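Type III restriction-modification enzyme EcoP15I Res subunit (Escherichia coli, PDB 4ZCF) cleaves DNA, together with the Mod subunit, 25-27 base pairs downstream of one of two inversely oriented recognition sites, as a type III restriction enzyme. Local coordinates at residues I57-I66 with Y260-T268. Numbering follows the deposited sequence.
Sequences IKNVQAFNGI and YKNLVYRLT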
# COMPACT_ATOMS: atom_id res chain seq x y z
N ILE C 57 4.67 38.29 -26.08
CA ILE C 57 6.05 37.80 -26.27
C ILE C 57 6.98 38.92 -26.72
O ILE C 57 8.03 39.10 -26.09
CB ILE C 57 6.15 36.49 -27.12
CG1 ILE C 57 5.52 35.30 -26.35
CG2 ILE C 57 7.62 36.16 -27.48
CD1 ILE C 57 5.14 34.15 -27.19
N LYS C 58 6.58 39.69 -27.77
CA LYS C 58 7.36 40.83 -28.30
C LYS C 58 7.72 41.83 -27.19
O LYS C 58 8.88 42.21 -27.07
CB LYS C 58 6.58 41.53 -29.41
N ASN C 59 6.74 42.17 -26.35
CA ASN C 59 6.92 43.08 -25.22
C ASN C 59 7.86 42.53 -24.13
O ASN C 59 8.58 43.32 -23.52
CB ASN C 59 5.58 43.53 -24.65
CG ASN C 59 4.96 44.71 -25.37
OD1 ASN C 59 5.65 45.65 -25.79
ND2 ASN C 59 3.64 44.71 -25.49
N VAL C 60 7.87 41.17 -23.92
CA VAL C 60 8.76 40.48 -22.96
C VAL C 60 10.20 40.52 -23.50
O VAL C 60 11.12 40.85 -22.75
CB VAL C 60 8.35 39.01 -22.64
CG1 VAL C 60 9.29 38.38 -21.61
CG2 VAL C 60 6.91 38.92 -22.16
N GLN C 61 10.38 40.17 -24.79
CA GLN C 61 11.67 40.16 -25.48
C GLN C 61 12.32 41.54 -25.44
O GLN C 61 13.50 41.65 -25.08
CB GLN C 61 11.51 39.62 -26.91
CG GLN C 61 11.10 38.15 -26.94
CD GLN C 61 11.29 37.51 -28.28
OE1 GLN C 61 10.38 37.45 -29.11
NE2 GLN C 61 12.47 36.95 -28.51
N ALA C 62 11.52 42.58 -25.72
CA ALA C 62 11.92 44.00 -25.69
C ALA C 62 12.44 44.42 -24.31
O ALA C 62 13.51 45.02 -24.22
CB ALA C 62 10.73 44.87 -26.08
N PHE C 63 11.69 44.09 -23.25
CA PHE C 63 12.03 44.41 -21.87
C PHE C 63 13.29 43.69 -21.39
O PHE C 63 14.10 44.29 -20.70
CB PHE C 63 10.85 44.08 -20.95
CG PHE C 63 10.91 44.70 -19.58
CD1 PHE C 63 10.44 45.99 -19.36
CD2 PHE C 63 11.41 43.98 -18.50
CE1 PHE C 63 10.48 46.56 -18.08
CE2 PHE C 63 11.45 44.55 -17.22
CZ PHE C 63 10.98 45.84 -17.02
N ASN C 64 13.44 42.41 -21.76
CA ASN C 64 14.57 41.57 -21.36
C ASN C 64 15.84 41.72 -22.23
O ASN C 64 16.88 41.17 -21.89
CB ASN C 64 14.14 40.11 -21.26
CG ASN C 64 13.39 39.71 -20.01
OD1 ASN C 64 13.17 40.49 -19.07
ND2 ASN C 64 13.02 38.44 -19.96
N GLY C 65 15.74 42.48 -23.32
CA GLY C 65 16.85 42.71 -24.24
C GLY C 65 17.19 41.50 -25.09
O GLY C 65 18.37 41.17 -25.27
N ILE C 66 16.13 40.82 -25.61
CA ILE C 66 16.22 39.63 -26.46
C ILE C 66 15.78 40.00 -27.88
O ILE C 66 14.66 40.50 -28.08
CB ILE C 66 15.41 38.42 -25.88
CG1 ILE C 66 15.89 38.02 -24.46
CG2 ILE C 66 15.42 37.21 -26.85
CD1 ILE C 66 14.86 37.30 -23.66
N TYR C 260 15.41 27.72 -30.24
CA TYR C 260 14.31 28.19 -29.42
C TYR C 260 12.99 28.07 -30.14
O TYR C 260 12.94 27.86 -31.35
CB TYR C 260 14.54 29.66 -29.01
CG TYR C 260 15.85 29.94 -28.30
CD1 TYR C 260 16.04 29.56 -26.97
CD2 TYR C 260 16.87 30.64 -28.93
CE1 TYR C 260 17.25 29.82 -26.32
CE2 TYR C 260 18.07 30.91 -28.28
CZ TYR C 260 18.26 30.49 -26.98
OH TYR C 260 19.45 30.75 -26.32
N LYS C 261 11.91 28.25 -29.38
CA LYS C 261 10.55 28.28 -29.89
C LYS C 261 10.02 29.68 -29.59
O LYS C 261 9.73 30.42 -30.53
CB LYS C 261 9.69 27.15 -29.32
CG LYS C 261 10.11 25.76 -29.81
CD LYS C 261 9.41 25.36 -31.10
CE LYS C 261 10.26 24.45 -31.96
NZ LYS C 261 9.44 23.72 -32.96
N ASN C 262 10.00 30.09 -28.32
CA ASN C 262 9.60 31.42 -27.88
C ASN C 262 10.51 31.83 -26.72
O ASN C 262 10.17 31.57 -25.56
CB ASN C 262 8.11 31.48 -27.51
CG ASN C 262 7.18 31.40 -28.70
OD1 ASN C 262 7.10 32.32 -29.51
ND2 ASN C 262 6.45 30.31 -28.83
N LEU C 263 11.70 32.38 -27.02
CA LEU C 263 12.65 32.78 -25.99
C LEU C 263 12.14 34.00 -25.25
O LEU C 263 11.97 35.08 -25.83
CB LEU C 263 14.08 32.95 -26.50
CG LEU C 263 15.13 33.35 -25.45
CD1 LEU C 263 15.27 32.30 -24.36
CD2 LEU C 263 16.47 33.63 -26.09
N VAL C 264 11.85 33.80 -23.97
CA VAL C 264 11.25 34.77 -23.09
C VAL C 264 12.23 35.35 -22.05
O VAL C 264 12.10 36.52 -21.67
CB VAL C 264 9.96 34.12 -22.52
CG1 VAL C 264 10.01 33.85 -21.02
CG2 VAL C 264 8.73 34.90 -22.91
N TYR C 265 13.25 34.57 -21.66
CA TYR C 265 14.24 34.99 -20.68
C TYR C 265 15.59 34.31 -20.94
O TYR C 265 15.62 33.14 -21.25
CB TYR C 265 13.71 34.72 -19.25
CG TYR C 265 14.65 35.14 -18.14
CD1 TYR C 265 14.82 36.48 -17.82
CD2 TYR C 265 15.39 34.20 -17.43
CE1 TYR C 265 15.75 36.88 -16.85
CE2 TYR C 265 16.30 34.59 -16.45
CZ TYR C 265 16.46 35.93 -16.15
OH TYR C 265 17.34 36.32 -15.17
N ARG C 266 16.70 35.06 -20.82
CA ARG C 266 18.06 34.57 -20.99
C ARG C 266 19.06 35.15 -19.98
O ARG C 266 19.40 36.34 -20.00
CB ARG C 266 18.55 34.76 -22.44
CG ARG C 266 19.84 34.03 -22.77
CD ARG C 266 19.80 33.41 -24.15
NE ARG C 266 19.75 34.42 -25.21
CZ ARG C 266 20.81 34.84 -25.89
NH1 ARG C 266 22.02 34.34 -25.64
NH2 ARG C 266 20.67 35.75 -26.84
N LEU C 267 19.53 34.28 -19.08
CA LEU C 267 20.54 34.55 -18.08
C LEU C 267 21.63 33.56 -18.43
O LEU C 267 21.49 32.37 -18.14
CB LEU C 267 20.01 34.29 -16.66
CG LEU C 267 21.01 34.43 -15.51
CD1 LEU C 267 21.40 35.90 -15.28
CD2 LEU C 267 20.46 33.85 -14.26
N THR C 268 22.68 34.08 -19.02
CA THR C 268 23.83 33.34 -19.50
C THR C 268 24.89 33.05 -18.49
O THR C 268 24.85 33.55 -17.41
CB THR C 268 24.54 34.13 -20.57
OG1 THR C 268 24.89 35.39 -20.03
CG2 THR C 268 23.64 34.32 -21.74
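Asn262 meets helix 50-64 first: Ile57 CD1 sits 3.5 Å from its OD1, the two side chains crossing at about a right angle, while Asn262 OD1 and ND2 are hydrogen-bonded to backbone atoms of Asn74 and Ile79. At Leu263, CD2 packs 3.8 Å from Ile66 CG2, and the backbone O lies beside the extended chain of Gln61, whose OE1 bonds His68. Val264 puts CG2 3.8 Å from Val60 CG1, which also touches Val264 O. Ile66 CD1 reaches that same oxygen, and Asn64 ND2 donates to it at 2.7 Å, in the carbonyl plane but bent (N-H...O 132°). The ND2 also lies 3.4 Å from Tyr265 CD1, at the ring edge, with amide and ring planes 71° apart. Shortening Asn64 to an alanine removes the amide and is likely to leave Val264 O without this donor and the Tyr265 edge without its polar neighbour. One residue after Tyr265, the backbone N of Arg266 lies near Ile66 CD1. Helix 57-64 and strand 263-267 run nearly parallel (18°), their axes 7.9 Å apart at closest approach; the helix packs along this strand, an edge strand, within this chain, of the seven-stranded parallel sheet in the first RecA-like, P-loop NTPase lobe of the helicase-like motor.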